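Local structure of cycloserine biosynthesis protein DcsG (Streptomyces lavendulae, 6JIL) at residues Gly185-Thr190 with Glu227-Val232; Asp218-Arg223 with Leu279-Asp284; Asp256-Arg259 with Pro265-Leu268. The protein catalyses the ATP-dependent cyclisation of O-ureido-D-serine to the antibiotic D-cycloserine, as a magnesium-dependent ligase of the ATP-grasp family. One frame throughout, in Å; residues are numbered along the deposited sequence.

Contact 1 of 3, residues Gly185-Thr190 with Glu227-Val232. With ADP (adenosine-5'-diphosphate), chain G.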
loop_
_atom_site.group_PDB
_atom_site.type_symbol
_atom_site.label_atom_id
_atom_site.label_comp_id
_atom_site.label_asym_id
_atom_site.label_seq_id
_atom_site.Cartn_x
_atom_site.Cartn_y
_atom_site.Cartn_z
ATOM N N GLY A 185 -6.694 12.406 -10.760
ATOM C CA GLY A 185 -5.802 11.696 -9.867
ATOM C C GLY A 185 -6.489 10.551 -9.149
ATOM O O GLY A 185 -7.209 9.767 -9.766
ATOM N N GLU A 186 -6.272 10.464 -7.838
ATOM C CA GLU A 186 -6.856 9.399 -7.030
ATOM C C GLU A 186 -7.171 9.936 -5.636
ATOM O O GLU A 186 -6.685 10.998 -5.253
ATOM C CB GLU A 186 -5.863 8.238 -6.914
ATOM C CG GLU A 186 -4.806 8.460 -5.844
ATOM C CD GLU A 186 -3.607 7.547 -5.981
ATOM O OE1 GLU A 186 -3.044 7.154 -4.942
ATOM O OE2 GLU A 186 -3.213 7.240 -7.124
ATOM N N THR A 187 -7.976 9.197 -4.879
ATOM C CA THR A 187 -8.320 9.610 -3.524
ATOM C C THR A 187 -7.879 8.514 -2.558
ATOM O O THR A 187 -8.254 7.350 -2.712
ATOM C CB THR A 187 -9.836 9.859 -3.380
ATOM O OG1 THR A 187 -10.255 10.811 -4.367
ATOM C CG2 THR A 187 -10.157 10.415 -2.000
ATOM N N ASP A 188 -7.066 8.898 -1.576
ATOM C CA ASP A 188 -6.537 7.969 -0.582
ATOM C C ASP A 188 -7.202 8.175 0.780
ATOM O O ASP A 188 -6.993 9.203 1.428
ATOM C CB ASP A 188 -5.019 8.158 -0.456
ATOM C CG ASP A 188 -4.267 7.795 -1.742
ATOM O OD1 ASP A 188 -4.920 7.590 -2.790
ATOM O OD2 ASP A 188 -3.020 7.720 -1.702
ATOM N N LEU A 189 -7.997 7.193 1.211
ATOM C CA LEU A 189 -8.707 7.274 2.484
ATOM C C LEU A 189 -7.992 6.527 3.608
ATOM O O LEU A 189 -7.536 5.399 3.433
ATOM C CB LEU A 189 -10.129 6.717 2.345
ATOM C CG LEU A 189 -11.146 7.402 1.423
ATOM C CD1 LEU A 189 -10.753 7.208 -0.035
ATOM C CD2 LEU A 189 -12.533 6.808 1.678
ATOM N N THR A 190 -7.912 7.161 4.771
ATOM C CA THR A 190 -7.261 6.560 5.922
ATOM C C THR A 190 -8.295 6.146 6.961
ATOM O O THR A 190 -9.195 6.915 7.296
ATOM C CB THR A 190 -6.275 7.538 6.543
ATOM O OG1 THR A 190 -5.199 7.754 5.625
ATOM C CG2 THR A 190 -5.729 7.000 7.843
ATOM N N GLU A 227 -19.504 9.645 0.292
ATOM C CA GLU A 227 -20.103 8.409 0.794
ATOM C C GLU A 227 -19.683 7.162 0.031
ATOM O O GLU A 227 -19.272 6.172 0.631
ATOM C CB GLU A 227 -21.628 8.526 0.778
ATOM C CG GLU A 227 -22.174 9.426 1.866
ATOM C CD GLU A 227 -23.672 9.631 1.762
ATOM O OE1 GLU A 227 -24.259 10.177 2.725
ATOM O OE2 GLU A 227 -24.259 9.257 0.721
ATOM N N ASP A 228 -19.790 7.218 -1.290
ATOM C CA ASP A 228 -19.434 6.091 -2.138
ATOM C C ASP A 228 -18.003 5.636 -1.937
ATOM O O ASP A 228 -17.735 4.439 -1.824
ATOM C CB ASP A 228 -19.642 6.456 -3.603
ATOM C CG ASP A 228 -21.106 6.532 -3.976
ATOM O OD1 ASP A 228 -21.413 7.129 -5.035
ATOM O OD2 ASP A 228 -21.943 5.985 -3.218
ATOM N N GLN A 229 -17.084 6.594 -1.894
ATOM C CA GLN A 229 -15.680 6.276 -1.722
ATOM C C GLN A 229 -15.443 5.622 -0.368
ATOM O O GLN A 229 -14.765 4.595 -0.280
ATOM C CB GLN A 229 -14.842 7.546 -1.877
ATOM C CG GLN A 229 -14.976 8.183 -3.251
ATOM C CD GLN A 229 -14.138 9.436 -3.401
ATOM O OE1 GLN A 229 -14.283 10.388 -2.634
ATOM N NE2 GLN A 229 -13.256 9.446 -4.398
ATOM N N ARG A 230 -16.024 6.202 0.680
ATOM C CA ARG A 230 -15.867 5.656 2.021
ATOM C C ARG A 230 -16.540 4.297 2.100
ATOM O O ARG A 230 -16.069 3.394 2.795
ATOM C CB ARG A 230 -16.458 6.616 3.054
ATOM C CG ARG A 230 -15.723 7.938 3.109
ATOM C CD ARG A 230 -16.182 8.811 4.260
ATOM N NE ARG A 230 -17.491 9.407 4.032
ATOM C CZ ARG A 230 -18.085 10.231 4.889
ATOM N NH1 ARG A 230 -17.482 10.550 6.031
ATOM N NH2 ARG A 230 -19.283 10.736 4.606
ATOM N N ALA A 231 -17.636 4.149 1.367
ATOM C CA ALA A 231 -18.356 2.884 1.339
ATOM C C ALA A 231 -17.486 1.791 0.706
ATOM O O ALA A 231 -17.420 0.670 1.209
ATOM C CB ALA A 231 -19.652 3.044 0.562
ATOM N N VAL A 232 -16.813 2.118 -0.392
ATOM C CA VAL A 232 -15.962 1.144 -1.056
ATOM C C VAL A 232 -14.744 0.834 -0.188
ATOM O O VAL A 232 -14.399 -0.331 0.014
ATOM C CB VAL A 232 -15.506 1.648 -2.452
ATOM C CG1 VAL A 232 -14.381 0.774 -2.984
ATOM C CG2 VAL A 232 -16.673 1.610 -3.424
HETATM P PB ADP G . 2.506 1.936 -5.667
HETATM O O1B ADP G . 1.942 3.407 -5.322
HETATM O O2B ADP G . 2.331 1.020 -4.458
HETATM O O3B ADP G . 4.007 2.051 -6.011
HETATM P PA ADP G . 0.403 2.074 -7.433
HETATM O O1A ADP G . -0.652 1.112 -7.745
HETATM O O2A ADP G . -0.158 3.069 -6.328
HETATM O O3A ADP G . 1.716 1.249 -6.923
HETATM O "O5'" ADP G . 0.792 2.848 -8.789
HETATM C "C5'" ADP G . 1.527 4.031 -8.471
HETATM C "C4'" ADP G . 0.924 5.204 -9.255
HETATM O "O4'" ADP G . 0.845 4.873 -10.659
HETATM C "C3'" ADP G . -0.492 5.512 -8.783
HETATM O "O3'" ADP G . -0.501 6.455 -7.718
HETATM C "C2'" ADP G . -1.174 6.029 -10.052
HETATM O "O2'" ADP G . -1.023 7.445 -10.196
HETATM C "C1'" ADP G . -0.470 5.242 -11.181
HETATM N N9 ADP G . -1.253 4.038 -11.579
HETATM C C8 ADP G . -0.960 2.726 -11.296
HETATM N N7 ADP G . -1.829 1.932 -11.847
HETATM C C5 ADP G . -2.740 2.665 -12.519
HETATM C C6 ADP G . -3.758 2.361 -13.464
HETATM N N6 ADP G . -4.135 1.047 -13.702
HETATM N N1 ADP G . -4.336 3.374 -14.138
HETATM C C2 ADP G . -3.977 4.644 -13.946
HETATM N N3 ADP G . -3.024 4.976 -13.077
HETATM C C4 ADP G . -2.387 4.037 -12.353
#
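Leu189 and Arg230 carry the apolar half of this strand-on-helix contact. One branch of the leucine does the touching: CD2 lies 3.5 Å from Arg230 CA and 3.7 Å from Arg230 CG, and the two side chains cross at about a right angle. The arginine offers the root of its chain; beyond it the chain bends at chi3 and leads the guanidinium away from the strand.

On the polar side Thr187 meets Gln229, also at about a right angle. Gln229 is extended beyond CG and brings its amide to the threonine, with NE2 3.3 Å from Thr187 OG1. At the other end of that amide, OE1 accepts from the backbone N of Asp226, just ahead of the helix.

Ligand binding belongs to the other face of the strand. Glu186 OE2 accepts a hydrogen bond of 2.9 Å from the ribose O3' of ADP.

Helix 227-244 thus packs on one face of the antiparallel sheet; the axis of its segment 227-232 passes 9.6 Å from that of strand 186-190, at 59°. Strand 186-192 runs between strands 195-202 and 252-259; Tyr196 and Ala199 of the former and Leu257 of the latter flank Leu189.

Contact 2 of 3, residues Asp218-Arg223 with Leu279-Asp284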
loop_
_atom_site.group_PDB
_atom_site.type_symbol
_atom_site.label_atom_id
_atom_site.label_comp_id
_atom_site.label_asym_id
_atom_site.label_seq_id
_atom_site.Cartn_x
_atom_site.Cartn_y
_atom_site.Cartn_z
ATOM N N ASP A 218 3.945 17.953 -2.453
ATOM C CA ASP A 218 3.296 18.839 -3.407
ATOM C C ASP A 218 2.269 18.098 -4.266
ATOM O O ASP A 218 1.430 18.714 -4.928
ATOM C CB ASP A 218 4.347 19.536 -4.276
ATOM C CG ASP A 218 5.311 18.568 -4.921
ATOM O OD1 ASP A 218 5.780 17.636 -4.236
ATOM O OD2 ASP A 218 5.611 18.754 -6.115
ATOM N N PHE A 219 2.319 16.773 -4.240
ATOM C CA PHE A 219 1.367 15.981 -5.008
ATOM C C PHE A 219 0.153 15.613 -4.164
ATOM O O PHE A 219 -0.742 14.911 -4.635
ATOM C CB PHE A 219 2.014 14.692 -5.530
ATOM C CG PHE A 219 2.883 14.888 -6.740
ATOM C CD1 PHE A 219 4.264 14.948 -6.620
ATOM C CD2 PHE A 219 2.319 14.995 -8.003
ATOM C CE1 PHE A 219 5.072 15.109 -7.746
ATOM C CE2 PHE A 219 3.119 15.158 -9.135
ATOM C CZ PHE A 219 4.498 15.213 -9.005
ATOM N N ARG A 220 0.118 16.089 -2.920
ATOM C CA ARG A 220 -0.998 15.774 -2.025
ATOM C C ARG A 220 -1.734 16.987 -1.472
ATOM O O ARG A 220 -1.169 18.070 -1.353
ATOM C CB ARG A 220 -0.502 14.945 -0.844
ATOM C CG ARG A 220 0.515 13.895 -1.217
ATOM C CD ARG A 220 0.873 13.043 -0.024
ATOM N NE ARG A 220 1.982 12.161 -0.342
ATOM C CZ ARG A 220 2.202 10.994 0.246
ATOM N NH1 ARG A 220 1.378 10.561 1.188
ATOM N NH2 ARG A 220 3.254 10.267 -0.102
ATOM N N GLN A 221 -2.999 16.785 -1.127
ATOM C CA GLN A 221 -3.819 17.831 -0.542
ATOM C C GLN A 221 -5.067 17.251 0.107
ATOM O O GLN A 221 -5.687 16.330 -0.432
ATOM C CB GLN A 221 -4.197 18.888 -1.585
ATOM C CG GLN A 221 -4.789 18.372 -2.859
ATOM C CD GLN A 221 -5.136 19.502 -3.808
ATOM O OE1 GLN A 221 -4.284 20.327 -4.147
ATOM N NE2 GLN A 221 -6.394 19.549 -4.243
ATOM N N ALA A 222 -5.406 17.781 1.281
ATOM C CA ALA A 222 -6.572 17.337 2.042
ATOM C C ALA A 222 -7.816 17.213 1.164
ATOM O O ALA A 222 -8.105 18.081 0.346
ATOM C CB ALA A 222 -6.842 18.300 3.196
ATOM N N ARG A 223 -8.550 16.124 1.345
ATOM C CA ARG A 223 -9.756 15.880 0.571
ATOM C C ARG A 223 -10.815 15.255 1.466
ATOM O O ARG A 223 -10.506 14.559 2.429
ATOM C CB ARG A 223 -9.449 14.922 -0.577
ATOM C CG ARG A 223 -10.495 14.880 -1.672
ATOM C CD ARG A 223 -10.262 16.003 -2.674
ATOM N NE ARG A 223 -10.456 15.542 -4.046
ATOM C CZ ARG A 223 -10.072 16.219 -5.125
ATOM N NH1 ARG A 223 -9.468 17.397 -4.994
ATOM N NH2 ARG A 223 -10.280 15.718 -6.337
ATOM N N LEU A 279 -1.250 11.718 8.058
ATOM C CA LEU A 279 -1.682 12.260 9.343
ATOM C C LEU A 279 -1.682 13.783 9.394
ATOM O O LEU A 279 -2.570 14.386 9.996
ATOM C CB LEU A 279 -0.787 11.724 10.465
ATOM C CG LEU A 279 -0.736 10.204 10.645
ATOM C CD1 LEU A 279 0.168 9.855 11.825
ATOM C CD2 LEU A 279 -2.145 9.663 10.863
ATOM N N THR A 280 -0.695 14.404 8.759
ATOM C CA THR A 280 -0.576 15.856 8.772
ATOM C C THR A 280 -1.603 16.591 7.913
ATOM O O THR A 280 -1.603 17.825 7.857
ATOM C CB THR A 280 0.857 16.293 8.369
ATOM O OG1 THR A 280 1.122 15.913 7.014
ATOM C CG2 THR A 280 1.885 15.616 9.274
ATOM N N PHE A 281 -2.479 15.842 7.249
ATOM C CA PHE A 281 -3.525 16.450 6.424
ATOM C C PHE A 281 -4.878 16.418 7.128
ATOM O O PHE A 281 -5.881 16.844 6.564
ATOM C CB PHE A 281 -3.670 15.731 5.080
ATOM C CG PHE A 281 -2.605 16.074 4.086
ATOM C CD1 PHE A 281 -1.369 15.439 4.123
ATOM C CD2 PHE A 281 -2.849 17.015 3.092
ATOM C CE1 PHE A 281 -0.395 15.732 3.181
ATOM C CE2 PHE A 281 -1.880 17.316 2.147
ATOM C CZ PHE A 281 -0.651 16.673 2.190
ATOM N N SER A 282 -4.902 15.896 8.349
ATOM C CA SER A 282 -6.134 15.806 9.132
ATOM C C SER A 282 -5.859 16.479 10.465
ATOM O O SER A 282 -4.711 16.534 10.889
ATOM C CB SER A 282 -6.490 14.343 9.377
ATOM O OG SER A 282 -5.527 13.737 10.224
ATOM N N GLU A 283 -6.888 16.964 11.150
ATOM C CA GLU A 283 -6.629 17.626 12.425
ATOM C C GLU A 283 -6.538 16.701 13.631
ATOM O O GLU A 283 -6.096 17.128 14.694
ATOM C CB GLU A 283 -7.662 18.725 12.704
ATOM C CG GLU A 283 -7.223 19.708 13.813
ATOM C CD GLU A 283 -6.014 20.575 13.423
ATOM O OE1 GLU A 283 -6.187 21.509 12.609
ATOM O OE2 GLU A 283 -4.891 20.324 13.925
ATOM N N ASP A 284 -6.939 15.442 13.489
ATOM C CA ASP A 284 -6.847 14.529 14.628
ATOM C C ASP A 284 -6.485 13.099 14.239
ATOM O O ASP A 284 -6.570 12.183 15.059
ATOM C CB ASP A 284 -8.154 14.538 15.425
ATOM C CG ASP A 284 -9.317 13.952 14.649
ATOM O OD1 ASP A 284 -9.572 14.407 13.513
ATOM O OD2 ASP A 284 -9.985 13.039 15.178
#
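The ring of Phe281 lies against the backbone of residues 220-222, touching three consecutive residues with three consecutive ring atoms. CZ sits 3.5 Å from Arg220 CB, CE2 lies 3.4 Å from Gln221 CA, and CD2 comes to 3.2 Å from Ala222 N. All three approach the ring obliquely. This side of the ring thus follows the course of strand 220-223, and main-chain atoms supply much of what it meets. With CG anti to its own carbonyl carbon (chi1 -77°), the phenylalanine extends from the turn toward the strand. Beside it, Ala222 CB adds a looser apolar contact, 4.2 Å from Phe281 CD2.

Polar bonding lies within the turn that presents the ring. Leu279 O accepts twice from Ser282, from the backbone N and from OG at 3.0 Å, both donors reaching it from the same face of its plane. The hydroxyl is tilted 28° from that plane. Together the two bonds close the short 3-10 turn that holds Phe281.

Arg220 divides its roles. Its CB rests on the phenyl ring, while the chain, extended from CG to NE, carries the guanidinium away. There NH2 is hydrogen-bonded to Pro215 O and to a tartrate probably left from crystallisation, and NH1 to Ser276 OG and Asn278 OD1.

Chemically, then, the two segments are joined by dispersion and shape, with the hydrogen bonds kept inside the turn or sent outward. Arg220 is an inferred active-site residue: its root is packed by Phe281 and its head is held by oxygen acceptors, which fixes the direction in which the guanidinium reaches the tartrate site.

Contact 3 of 3, residues Asp256-Arg259 with Pro265-Leu268. With ADP (adenosine-5'-diphosphate), chain G.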
loop_
_atom_site.group_PDB
_atom_site.type_symbol
_atom_site.label_atom_id
_atom_site.label_comp_id
_atom_site.label_asym_id
_atom_site.label_seq_id
_atom_site.Cartn_x
_atom_site.Cartn_y
_atom_site.Cartn_z
ATOM N N ASP A 256 -6.713 3.276 -1.595
ATOM C CA ASP A 256 -6.626 4.243 -2.682
ATOM C C ASP A 256 -7.651 3.935 -3.776
ATOM O O ASP A 256 -7.706 2.820 -4.310
ATOM C CB ASP A 256 -5.204 4.270 -3.245
ATOM C CG ASP A 256 -4.152 4.483 -2.154
ATOM O OD1 ASP A 256 -4.421 5.233 -1.183
ATOM O OD2 ASP A 256 -3.051 3.905 -2.269
ATOM N N LEU A 257 -8.462 4.940 -4.096
ATOM C CA LEU A 257 -9.527 4.812 -5.088
ATOM C C LEU A 257 -9.345 5.646 -6.337
ATOM O O LEU A 257 -8.785 6.736 -6.288
ATOM C CB LEU A 257 -10.861 5.213 -4.458
ATOM C CG LEU A 257 -11.625 4.227 -3.579
ATOM C CD1 LEU A 257 -10.675 3.334 -2.825
ATOM C CD2 LEU A 257 -12.530 5.018 -2.642
ATOM N N VAL A 258 -9.839 5.124 -7.455
ATOM C CA VAL A 258 -9.801 5.827 -8.730
ATOM C C VAL A 258 -11.208 5.777 -9.313
ATOM O O VAL A 258 -12.001 4.908 -8.954
ATOM C CB VAL A 258 -8.786 5.200 -9.726
ATOM C CG1 VAL A 258 -7.368 5.412 -9.214
ATOM C CG2 VAL A 258 -9.072 3.718 -9.928
ATOM N N ARG A 259 -11.517 6.716 -10.202
ATOM C CA ARG A 259 -12.841 6.801 -10.818
ATOM C C ARG A 259 -12.942 6.007 -12.112
ATOM O O ARG A 259 -12.172 6.226 -13.040
ATOM C CB ARG A 259 -13.194 8.267 -11.115
ATOM C CG ARG A 259 -13.036 9.211 -9.927
ATOM C CD ARG A 259 -13.295 10.683 -10.291
ATOM N NE ARG A 259 -14.710 10.997 -10.499
ATOM C CZ ARG A 259 -15.362 10.842 -11.648
ATOM N NH1 ARG A 259 -14.737 10.376 -12.721
ATOM N NH2 ARG A 259 -16.649 11.149 -11.722
ATOM N N PRO A 265 -16.333 4.531 -7.743
ATOM C CA PRO A 265 -14.948 4.274 -7.331
ATOM C C PRO A 265 -14.503 2.817 -7.296
ATOM O O PRO A 265 -15.293 1.917 -7.021
ATOM C CB PRO A 265 -14.876 4.925 -5.952
ATOM C CG PRO A 265 -16.261 4.693 -5.413
ATOM C CD PRO A 265 -17.157 4.975 -6.601
HETATM N N MSE A 266 -13.224 2.595 -7.592
HETATM C CA MSE A 266 -12.640 1.258 -7.556
HETATM C C MSE A 266 -11.246 1.316 -6.931
HETATM O O MSE A 266 -10.501 2.282 -7.116
HETATM C CB MSE A 266 -12.591 0.628 -8.960
HETATM C CG MSE A 266 -12.007 1.493 -10.067
HETATM SE SE MSE A 266 -12.177 0.649 -11.832
HETATM C CE MSE A 266 -14.039 1.034 -12.172
ATOM N N VAL A 267 -10.910 0.284 -6.171
ATOM C CA VAL A 267 -9.627 0.216 -5.504
ATOM C C VAL A 267 -8.467 0.160 -6.489
ATOM O O VAL A 267 -8.493 -0.608 -7.448
ATOM C CB VAL A 267 -9.562 -1.015 -4.584
ATOM C CG1 VAL A 267 -8.204 -1.094 -3.908
ATOM C CG2 VAL A 267 -10.677 -0.943 -3.549
ATOM N N LEU A 268 -7.461 1.000 -6.245
ATOM C CA LEU A 268 -6.250 1.066 -7.058
ATOM C C LEU A 268 -5.292 0.152 -6.314
ATOM O O LEU A 268 -4.757 -0.801 -6.867
ATOM C CB LEU A 268 -5.684 2.487 -7.047
ATOM C CG LEU A 268 -4.566 2.932 -7.999
ATOM C CD1 LEU A 268 -3.869 4.137 -7.372
ATOM C CD2 LEU A 268 -3.571 1.836 -8.259
HETATM P PB ADP G . 2.506 1.936 -5.667
HETATM O O1B ADP G . 1.942 3.407 -5.322
HETATM O O2B ADP G . 2.331 1.020 -4.458
HETATM O O3B ADP G . 4.007 2.051 -6.011
HETATM P PA ADP G . 0.403 2.074 -7.433
HETATM O O1A ADP G . -0.652 1.112 -7.745
HETATM O O2A ADP G . -0.158 3.069 -6.328
HETATM O O3A ADP G . 1.716 1.249 -6.923
HETATM O "O5'" ADP G . 0.792 2.848 -8.789
HETATM C "C5'" ADP G . 1.527 4.031 -8.471
HETATM C "C4'" ADP G . 0.924 5.204 -9.255
HETATM O "O4'" ADP G . 0.845 4.873 -10.659
HETATM C "C3'" ADP G . -0.492 5.512 -8.783
HETATM O "O3'" ADP G . -0.501 6.455 -7.718
HETATM C "C2'" ADP G . -1.174 6.029 -10.052
HETATM O "O2'" ADP G . -1.023 7.445 -10.196
HETATM C "C1'" ADP G . -0.470 5.242 -11.181
HETATM N N9 ADP G . -1.253 4.038 -11.579
HETATM C C8 ADP G . -0.960 2.726 -11.296
HETATM N N7 ADP G . -1.829 1.932 -11.847
HETATM C C5 ADP G . -2.740 2.665 -12.519
HETATM C C6 ADP G . -3.758 2.361 -13.464
HETATM N N6 ADP G . -4.135 1.047 -13.702
HETATM N N1 ADP G . -4.336 3.374 -14.138
HETATM C C2 ADP G . -3.977 4.644 -13.946
HETATM N N3 ADP G . -3.024 4.976 -13.077
HETATM C C4 ADP G . -2.387 4.037 -12.353
#
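Leu257 and Pro265 lie side by side across a beta hairpin, the last two strands of the antiparallel sheet in this ATP-grasp fold. The proline ring forms a low bump against the leucine fork, with Pro265 CB 4.1 Å from Leu257 CD2. Val267 shares this face, and helix 227-244 covers it: Val232 packs on Pro265 and Val267, Gln229 on Leu257.

On the reverse face Val258 is the central bump, its two methyls dividing the work. CG2 comes to 3.7 Å from Met266 CG, while CG1 meets Leu268 CG at 3.9 Å, the valine and Leu268 crossing at about a right angle. Met266, a selenomethionine, reaches this place because its CG stands between backbone N and carbonyl carbon (chi1 49°). Ile106 and Glu186 border the same patch, so Val258 and Leu268 are closed in from further sides.

The backbone sets the spacing. Val258 and Met266 form a hydrogen-bonded pair, N to O in both directions; two residues further along, Leu268 N gives Asp256 O a nearly straight bond of 2.7 Å (172° at the hydrogen). Here the chain turns a corner.

Leu268 holds CG opposite its main-chain nitrogen (chi1 -169°) and so projects toward the nucleotide as part of the ADP pocket, its CD1 lying 3.9 Å from C3' of the ribose.

Overall arrangement
Each contact includes at least one strand of the same antiparallel sheet. Contacts 1 and 3, with centres 7 Å apart, join directly through its neighbouring strands: Thr187 O lies 2.8 Å from Leu257 N, a probable hydrogen bond, and Leu257 CD2 is 3.3 Å from Gln229 O of the helix. Both also reach ADP, with Glu186 and Leu268 adjacent at its ribose. Contact 2 lies at the far edge strand, its centre 14 Å from that of contact 1 and 18 Å from that of contact 3. Its Arg220 nevertheless reaches toward the same site, its side chain about 8 Å from a bound magnesium ion, compared with about 4 Å for Asp256 of contact 3.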